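Long-range contact in C381 turret protein (Sulfolobus turreted icosahedral virus, PDB 4IND), which forms the turret of an archaeal icosahedral virus as an assembly of five copies, each chain folding into three consecutive jelly rolls: residues Pro98-Ile110 / Ile157-Phe171. Numbering follows the deposited sequence.
Sequences PFFNNNNTMTYSI and IPKIIHTSGNGYISF
M106, on the first jelly roll, packs on the second, against strand 160-163 and the G167-I169 backbone. Its CB sits 3.3 Å from the carbonyl O of H162 and also meets CG2 of I161. CG lies 3.4 Å from N166 O, and SD touches G167 CA and T163 CB. The chain then bends at its third torsion (chi3 -55°), which lays M106 CE 3.6 Å from I169 CG1; F255 and V243 of the second jelly roll touch the side chain as well. Beyond it, the F100 ring carries CD1 of I169 over one face, a CH-pi contact, and CB of P98 over the centre of the opposite face.

On either side of M106 the contact turns polar. T107 and H162 exchange two backbone bonds as an antiparallel hydrogen-bonded pair, and water 1 continues the link by joining S109 N to I160 O. Toward the other end, S170 N bonds to F100 O. N101 ND2 binds S170 O at 2.7 Å, in its own amide plane but above the plane of the carbonyl, while in one of two conformers of N102, S170 OG donates a hydrogen bond to OD1.

The loop that presents these groups is held by N103: OD1 accepts from T105 N (an Asx turn) and from M106 N, together an Asx motif, and ND2 reaches P98 O (2.8 Å) and M106 O. The chemistry implies a joint specified by direction as well as by greasy packing: a packed methionine and phenylalanine set between backbone and amide bonds, consistent with two consecutive jelly rolls fixed in one orientation within the turret.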
ATOM      1  N   PRO A  98       8.253 -28.767  18.641  1.00 24.60           N
ATOM      2  CA  PRO A  98       7.722 -28.089  17.455  1.00 22.68           C
ATOM      3  C   PRO A  98       8.689 -28.148  16.286  1.00 27.03           C
ATOM      4  O   PRO A  98       9.904 -28.234  16.487  1.00 27.13           O
ATOM      5  CB  PRO A  98       7.482 -26.640  17.947  1.00 26.96           C
ATOM      6  CG  PRO A  98       8.345 -26.484  19.118  1.00 25.17           C
ATOM      7  CD  PRO A  98       8.396 -27.848  19.783  1.00 26.64           C
ATOM      8  N   PHE A  99       8.141 -28.098  15.073  1.00 25.72           N
ATOM      9  CA  PHE A  99       8.915 -28.142  13.844  1.00 24.37           C
ATOM     10  C   PHE A  99       9.806 -26.901  13.686  1.00 21.39           C
ATOM     11  O   PHE A  99      11.019 -27.016  13.529  1.00 24.17           O
ATOM     12  CB  PHE A  99       7.927 -28.278  12.673  1.00 27.54           C
ATOM     13  CG  PHE A  99       8.567 -28.486  11.321  1.00 26.09           C
ATOM     14  CD1 PHE A  99       9.325 -29.623  11.061  1.00 27.52           C
ATOM     15  CD2 PHE A  99       8.347 -27.583  10.287  1.00 28.08           C
ATOM     16  CE1 PHE A  99       9.891 -29.839   9.785  1.00 30.84           C
ATOM     17  CE2 PHE A  99       8.906 -27.794   9.012  1.00 24.72           C
ATOM     18  CZ  PHE A  99       9.674 -28.923   8.766  1.00 23.24           C
ATOM     19  N   PHE A 100       9.190 -25.721  13.707  1.00 22.50           N
ATOM     20  CA  PHE A 100       9.928 -24.461  13.588  1.00 24.03           C
ATOM     21  C   PHE A 100      10.865 -24.484  12.377  1.00 27.00           C
ATOM     22  O   PHE A 100      11.911 -23.850  12.390  1.00 23.14           O
ATOM     23  CB  PHE A 100      10.761 -24.209  14.866  1.00 30.85           C
ATOM     24  CG  PHE A 100       9.952 -23.765  16.079  1.00 27.37           C
ATOM     25  CD1 PHE A 100       8.723 -23.159  15.939  1.00 27.36           C
ATOM     26  CD2 PHE A 100      10.457 -23.944  17.364  1.00 25.27           C
ATOM     27  CE1 PHE A 100       7.998 -22.751  17.041  1.00 30.69           C
ATOM     28  CE2 PHE A 100       9.737 -23.543  18.474  1.00 32.56           C
ATOM     29  CZ  PHE A 100       8.504 -22.950  18.316  1.00 30.91           C
ATOM     30  N   ASN A 101      10.488 -25.252  11.356  1.00 22.47           N
ATOM     31  CA  ASN A 101      11.270 -25.441  10.135  1.00 29.88           C
ATOM     32  C   ASN A 101      12.552 -26.243  10.309  1.00 35.63           C
ATOM     33  O   ASN A 101      12.854 -27.101   9.484  1.00 36.51           O
ATOM     34  CB  ASN A 101      11.545 -24.111   9.395  1.00 27.82           C
ATOM     35  CG  ASN A 101      10.304 -23.556   8.736  1.00 28.15           C
ATOM     36  OD1 ASN A 101       9.603 -24.279   8.015  1.00 27.54           O
ATOM     37  ND2 ASN A 101      10.003 -22.278   8.995  1.00 23.92           N
ATOM     38  N   ASN A 102      13.290 -25.957  11.387  0.58 25.17           N
ATOM     39  CA  ASN A 102      14.604 -26.551  11.597  0.58 27.89           C
ATOM     40  C   ASN A 102      14.882 -27.042  13.022  0.58 28.44           C
ATOM     41  O   ASN A 102      16.006 -27.382  13.335  0.58 28.90           O
ATOM     42  CB  ASN A 102      15.711 -25.575  11.173  0.58 34.78           C
ATOM     43  CG  ASN A 102      15.803 -25.408   9.660  0.58 35.86           C
ATOM     44  OD1 ASN A 102      15.447 -24.367   9.117  0.58 43.72           O
ATOM     45  ND2 ASN A 102      16.295 -26.428   8.983  0.58 34.10           N
ATOM     46  N   ASN A 103      13.870 -27.084  13.881  1.00 28.96           N
ATOM     47  CA  ASN A 103      14.097 -27.479  15.269  1.00 27.59           C
ATOM     48  C   ASN A 103      13.915 -28.977  15.440  1.00 27.43           C
ATOM     49  O   ASN A 103      13.014 -29.571  14.835  1.00 28.43           O
ATOM     50  CB  ASN A 103      13.107 -26.794  16.208  1.00 27.89           C
ATOM     51  CG  ASN A 103      13.228 -27.312  17.635  1.00 27.62           C
ATOM     52  OD1 ASN A 103      14.312 -27.270  18.229  1.00 29.33           O
ATOM     53  ND2 ASN A 103      12.124 -27.811  18.188  1.00 26.13           N
ATOM     54  N   ASN A 104      14.746 -29.584  16.274  1.00 32.11           N
ATOM     55  CA  ASN A 104      14.445 -30.928  16.759  1.00 34.77           C
ATOM     56  C   ASN A 104      14.907 -31.165  18.188  1.00 40.38           C
ATOM     57  O   ASN A 104      15.079 -32.318  18.606  1.00 31.33           O
ATOM     58  CB  ASN A 104      15.015 -31.991  15.826  1.00 40.10           C
ATOM     59  CG  ASN A 104      16.494 -31.852  15.626  1.00 43.64           C
ATOM     60  OD1 ASN A 104      17.227 -31.426  16.523  1.00 52.70           O
ATOM     61  ND2 ASN A 104      16.952 -32.191  14.435  1.00 54.33           N
ATOM     62  N   THR A 105      15.131 -30.082  18.935  1.00 34.46           N
ATOM     63  CA  THR A 105      15.543 -30.209  20.340  1.00 31.90           C
ATOM     64  C   THR A 105      14.664 -29.412  21.305  1.00 37.21           C
ATOM     65  O   THR A 105      14.429 -29.853  22.421  1.00 35.37           O
ATOM     66  CB  THR A 105      17.002 -29.805  20.562  1.00 38.14           C
ATOM     67  OG1 THR A 105      17.216 -28.505  19.998  1.00 36.66           O
ATOM     68  CG2 THR A 105      17.957 -30.802  19.920  1.00 39.50           C
ATOM     69  N   MET A 106      14.188 -28.246  20.888  1.00 34.56           N
ATOM     70  CA  MET A 106      13.414 -27.401  21.797  1.00 32.70           C
ATOM     71  C   MET A 106      12.012 -27.955  21.952  1.00 36.07           C
ATOM     72  O   MET A 106      11.452 -28.519  21.012  1.00 30.30           O
ATOM     73  CB  MET A 106      13.400 -25.940  21.304  1.00 29.76           C
ATOM     74  CG  MET A 106      14.799 -25.343  21.254  1.00 35.31           C
ATOM     75  SD  MET A 106      14.853 -23.581  20.868  1.00 34.25           S
ATOM     76  CE  MET A 106      13.938 -23.582  19.346  1.00 25.30           C
ATOM     77  N   THR A 107      11.455 -27.818  23.151  1.00 31.32           N
ATOM     78  CA  THR A 107      10.188 -28.482  23.476  1.00 30.61           C
ATOM     79  C   THR A 107       9.150 -27.584  24.130  1.00 32.87           C
ATOM     80  O   THR A 107       9.480 -26.534  24.704  1.00 29.08           O
ATOM     81  CB  THR A 107      10.431 -29.657  24.455  1.00 28.86           C
ATOM     82  OG1 THR A 107      11.137 -29.191  25.608  1.00 35.62           O
ATOM     83  CG2 THR A 107      11.252 -30.765  23.803  1.00 34.00           C
ATOM     84  N   TYR A 108       7.896 -28.027  24.052  1.00 24.48           N
ATOM     85  CA  TYR A 108       6.831 -27.523  24.910  1.00 29.80           C
ATOM     86  C   TYR A 108       6.582 -28.558  25.993  1.00 36.43           C
ATOM     87  O   TYR A 108       6.638 -29.766  25.735  1.00 30.77           O
ATOM     88  CB  TYR A 108       5.545 -27.339  24.114  1.00 26.08           C
ATOM     89  CG  TYR A 108       5.610 -26.266  23.057  1.00 29.90           C
ATOM     90  CD1 TYR A 108       6.295 -25.075  23.284  1.00 27.08           C
ATOM     91  CD2 TYR A 108       4.973 -26.436  21.833  1.00 29.63           C
ATOM     92  CE1 TYR A 108       6.338 -24.090  22.317  1.00 32.84           C
ATOM     93  CE2 TYR A 108       5.016 -25.450  20.855  1.00 31.79           C
ATOM     94  CZ  TYR A 108       5.695 -24.282  21.114  1.00 28.69           C
ATOM     95  OH  TYR A 108       5.742 -23.307  20.152  1.00 30.61           O
ATOM     96  N   SER A 109       6.305 -28.091  27.205  1.00 25.92           N
ATOM     97  CA  SER A 109       5.910 -28.966  28.296  1.00 30.86           C
ATOM     98  C   SER A 109       4.409 -28.768  28.570  1.00 31.88           C
ATOM     99  O   SER A 109       3.959 -27.677  28.889  1.00 36.79           O
ATOM    100  CB  SER A 109       6.760 -28.679  29.537  1.00 33.97           C
ATOM    101  OG  SER A 109       6.373 -29.511  30.600  1.00 41.86           O
ATOM    102  N   ILE A 110       3.631 -29.833  28.421  1.00 28.16           N
ATOM    103  CA  ILE A 110       2.178 -29.739  28.547  1.00 29.06           C
ATOM    104  C   ILE A 110       1.714 -30.408  29.832  1.00 35.90           C
ATOM    105  O   ILE A 110       1.849 -31.624  30.003  1.00 31.58           O
ATOM    106  CB  ILE A 110       1.477 -30.403  27.317  1.00 32.74           C
ATOM    107  CG1 ILE A 110       2.002 -29.797  26.010  1.00 35.60           C
ATOM    108  CG2 ILE A 110      -0.039 -30.264  27.403  1.00 27.69           C
ATOM    109  CD1 ILE A 110       1.403 -30.436  24.728  1.00 28.62           C
ATOM    110  N   ILE A 157       4.228 -15.875  19.805  1.00 25.47           N
ATOM    111  CA  ILE A 157       4.227 -17.097  20.622  1.00 27.68           C
ATOM    112  C   ILE A 157       4.604 -16.747  22.058  1.00 26.25           C
ATOM    113  O   ILE A 157       5.611 -16.083  22.274  1.00 25.19           O
ATOM    114  CB  ILE A 157       5.247 -18.089  20.082  1.00 25.40           C
ATOM    115  CG1 ILE A 157       4.878 -18.486  18.641  1.00 30.43           C
ATOM    116  CG2 ILE A 157       5.333 -19.344  20.968  1.00 24.95           C
ATOM    117  CD1 ILE A 157       5.984 -19.281  17.948  1.00 27.42           C
ATOM    118  N   PRO A 158       3.787 -17.190  23.040  1.00 29.94           N
ATOM    119  CA  PRO A 158       4.036 -16.845  24.449  1.00 32.47           C
ATOM    120  C   PRO A 158       5.291 -17.527  24.982  1.00 27.20           C
ATOM    121  O   PRO A 158       5.897 -18.328  24.263  1.00 30.71           O
ATOM    122  CB  PRO A 158       2.772 -17.330  25.168  1.00 34.20           C
ATOM    123  CG  PRO A 158       2.176 -18.368  24.263  1.00 36.95           C
ATOM    124  CD  PRO A 158       2.529 -17.939  22.862  1.00 29.41           C
ATOM    125  N   LYS A 159       5.689 -17.193  26.208  1.00 31.84           N
ATOM    126  CA  LYS A 159       6.950 -17.671  26.752  1.00 32.63           C
ATOM    127  C   LYS A 159       6.791 -19.130  27.188  1.00 32.67           C
ATOM    128  O   LYS A 159       6.571 -19.421  28.349  1.00 32.99           O
ATOM    129  CB  LYS A 159       7.413 -16.782  27.911  1.00 26.40           C
ATOM    130  CG  LYS A 159       8.798 -17.128  28.444  1.00 30.98           C
ATOM    131  CD  LYS A 159       9.056 -16.456  29.805  1.00 36.90           C
ATOM    132  CE  LYS A 159       9.168 -14.944  29.670  1.00 42.53           C
ATOM    133  NZ  LYS A 159       9.600 -14.303  30.944  1.00 39.43           N
ATOM    134  N   ILE A 160       6.898 -20.042  26.227  1.00 27.16           N
ATOM    135  CA  ILE A 160       6.653 -21.463  26.492  1.00 30.12           C
ATOM    136  C   ILE A 160       7.667 -22.388  25.810  1.00 29.45           C
ATOM    137  O   ILE A 160       7.582 -23.612  25.931  1.00 33.02           O
ATOM    138  CB  ILE A 160       5.246 -21.882  26.001  1.00 31.36           C
ATOM    139  CG1 ILE A 160       5.127 -21.596  24.509  1.00 36.01           C
ATOM    140  CG2 ILE A 160       4.144 -21.176  26.797  1.00 31.65           C
ATOM    141  CD1 ILE A 160       3.868 -22.214  23.861  1.00 35.84           C
ATOM    142  N   ILE A 161       8.602 -21.817  25.056  1.00 31.55           N
ATOM    143  CA  ILE A 161       9.573 -22.631  24.336  1.00 29.21           C
ATOM    144  C   ILE A 161      10.735 -22.938  25.251  1.00 29.27           C
ATOM    145  O   ILE A 161      11.374 -22.034  25.793  1.00 32.15           O
ATOM    146  CB  ILE A 161      10.123 -21.929  23.075  1.00 27.96           C
ATOM    147  CG1 ILE A 161       8.997 -21.420  22.180  1.00 28.12           C
ATOM    148  CG2 ILE A 161      11.056 -22.870  22.300  1.00 26.25           C
ATOM    149  CD1 ILE A 161       9.473 -20.426  21.105  1.00 20.75           C
ATOM    150  N   HIS A 162      11.021 -24.221  25.435  1.00 25.78           N
ATOM    151  CA  HIS A 162      12.108 -24.616  26.331  1.00 30.51           C
ATOM    152  C   HIS A 162      13.372 -24.994  25.587  1.00 35.20           C
ATOM    153  O   HIS A 162      13.332 -25.780  24.632  1.00 31.73           O
ATOM    154  CB  HIS A 162      11.697 -25.821  27.205  1.00 29.88           C
ATOM    155  CG  HIS A 162      10.566 -25.533  28.127  1.00 43.85           C
ATOM    156  ND1 HIS A 162      10.752 -25.010  29.390  1.00 50.52           N
ATOM    157  CD2 HIS A 162       9.228 -25.679  27.980  1.00 36.01           C
ATOM    158  CE1 HIS A 162       9.583 -24.857  29.979  1.00 45.31           C
ATOM    159  NE2 HIS A 162       8.639 -25.260  29.145  1.00 41.79           N
ATOM    160  N   THR A 163      14.506 -24.488  26.072  1.00 29.33           N
ATOM    161  CA  THR A 163      15.787 -24.881  25.504  1.00 35.67           C
ATOM    162  C   THR A 163      16.778 -25.133  26.600  1.00 40.93           C
ATOM    163  O   THR A 163      16.711 -24.536  27.684  1.00 42.62           O
ATOM    164  CB  THR A 163      16.355 -23.833  24.497  1.00 35.71           C
ATOM    165  OG1 THR A 163      17.614 -24.304  23.999  1.00 35.53           O
ATOM    166  CG2 THR A 163      16.559 -22.453  25.186  1.00 32.05           C
ATOM    167  N   SER A 164      17.709 -26.035  26.344  1.00 38.60           N
ATOM    168  CA  SER A 164      18.772 -26.236  27.292  1.00 42.98           C
ATOM    169  C   SER A 164      20.131 -25.969  26.646  1.00 43.43           C
ATOM    170  O   SER A 164      21.160 -26.420  27.145  1.00 47.04           O
ATOM    171  CB  SER A 164      18.694 -27.642  27.890  1.00 45.73           C
ATOM    172  OG  SER A 164      18.701 -28.607  26.861  1.00 56.15           O
ATOM    173  N   GLY A 165      20.141 -25.225  25.541  1.00 38.41           N
ATOM    174  CA  GLY A 165      21.408 -24.834  24.940  1.00 41.40           C
ATOM    175  C   GLY A 165      21.552 -25.046  23.439  1.00 39.29           C
ATOM    176  O   GLY A 165      22.547 -24.637  22.847  1.00 42.60           O
ATOM    177  N   ASN A 166      20.582 -25.702  22.821  1.00 34.25           N
ATOM    178  CA  ASN A 166      20.550 -25.764  21.365  1.00 32.58           C
ATOM    179  C   ASN A 166      19.134 -25.658  20.849  1.00 35.89           C
ATOM    180  O   ASN A 166      18.184 -25.651  21.636  1.00 40.06           O
ATOM    181  CB  ASN A 166      21.260 -27.012  20.838  1.00 42.05           C
ATOM    182  CG  ASN A 166      20.759 -28.265  21.486  1.00 48.85           C
ATOM    183  OD1 ASN A 166      19.560 -28.404  21.728  1.00 50.51           O
ATOM    184  ND2 ASN A 166      21.669 -29.187  21.794  1.00 52.01           N
ATOM    185  N   GLY A 167      18.997 -25.540  19.533  1.00 30.95           N
ATOM    186  CA  GLY A 167      17.692 -25.401  18.913  1.00 28.46           C
ATOM    187  C   GLY A 167      17.759 -24.359  17.804  1.00 34.27           C
ATOM    188  O   GLY A 167      18.636 -23.480  17.799  1.00 31.66           O
ATOM    189  N   TYR A 168      16.824 -24.454  16.868  1.00 32.66           N
ATOM    190  CA  TYR A 168      16.765 -23.534  15.742  1.00 31.32           C
ATOM    191  C   TYR A 168      15.335 -23.172  15.467  1.00 33.40           C
ATOM    192  O   TYR A 168      14.439 -23.989  15.646  1.00 37.67           O
ATOM    193  CB  TYR A 168      17.321 -24.208  14.478  1.00 35.66           C
ATOM    194  CG  TYR A 168      18.770 -24.610  14.566  1.00 38.59           C
ATOM    195  CD1 TYR A 168      19.780 -23.689  14.379  1.00 36.33           C
ATOM    196  CD2 TYR A 168      19.121 -25.928  14.836  1.00 30.51           C
ATOM    197  CE1 TYR A 168      21.107 -24.060  14.466  1.00 40.47           C
ATOM    198  CE2 TYR A 168      20.439 -26.311  14.919  1.00 39.82           C
ATOM    199  CZ  TYR A 168      21.428 -25.370  14.737  1.00 44.68           C
ATOM    200  OH  TYR A 168      22.744 -25.743  14.817  1.00 51.78           O
ATOM    201  N   ILE A 169      15.127 -21.944  15.006  1.00 27.34           N
ATOM    202  CA  ILE A 169      13.847 -21.561  14.429  1.00 25.34           C
ATOM    203  C   ILE A 169      14.187 -20.811  13.142  1.00 31.02           C
ATOM    204  O   ILE A 169      15.027 -19.934  13.148  1.00 31.62           O
ATOM    205  CB  ILE A 169      13.047 -20.651  15.369  1.00 29.86           C
ATOM    206  CG1 ILE A 169      12.871 -21.326  16.731  1.00 29.49           C
ATOM    207  CG2 ILE A 169      11.678 -20.314  14.757  1.00 30.53           C
ATOM    208  CD1 ILE A 169      12.110 -20.493  17.755  1.00 29.50           C
ATOM    209  N   SER A 170      13.583 -21.200  12.025  1.00 26.38           N
ATOM    210  CA  SER A 170      13.787 -20.452  10.783  1.00 29.90           C
ATOM    211  C   SER A 170      12.452 -19.940  10.270  1.00 28.53           C
ATOM    212  O   SER A 170      11.419 -20.552  10.514  1.00 28.55           O
ATOM    213  CB  SER A 170      14.413 -21.346   9.709  1.00 36.49           C
ATOM    214  OG  SER A 170      15.694 -21.781  10.100  1.00 46.69           O
ATOM    215  N   PHE A 171      12.481 -18.836   9.529  1.00 28.71           N
ATOM    216  CA  PHE A 171      11.273 -18.340   8.876  1.00 31.44           C
ATOM    217  C   PHE A 171      11.653 -17.425   7.716  1.00 30.81           C
ATOM    218  O   PHE A 171      12.765 -16.917   7.670  1.00 35.52           O
ATOM    219  CB  PHE A 171      10.341 -17.647   9.887  1.00 27.64           C
ATOM    220  CG  PHE A 171      11.051 -16.776  10.884  1.00 30.74           C
ATOM    221  CD1 PHE A 171      11.343 -15.450  10.595  1.00 35.93           C
ATOM    222  CD2 PHE A 171      11.414 -17.277  12.119  1.00 25.50           C
ATOM    223  CE1 PHE A 171      11.998 -14.641  11.516  1.00 35.57           C
ATOM    224  CE2 PHE A 171      12.068 -16.474  13.050  1.00 34.31           C
ATOM    225  CZ  PHE A 171      12.362 -15.153  12.749  1.00 32.39           C
TER
HETATM  226  O   HOH W   1       6.059 -25.389  27.504  1.00 30.40           O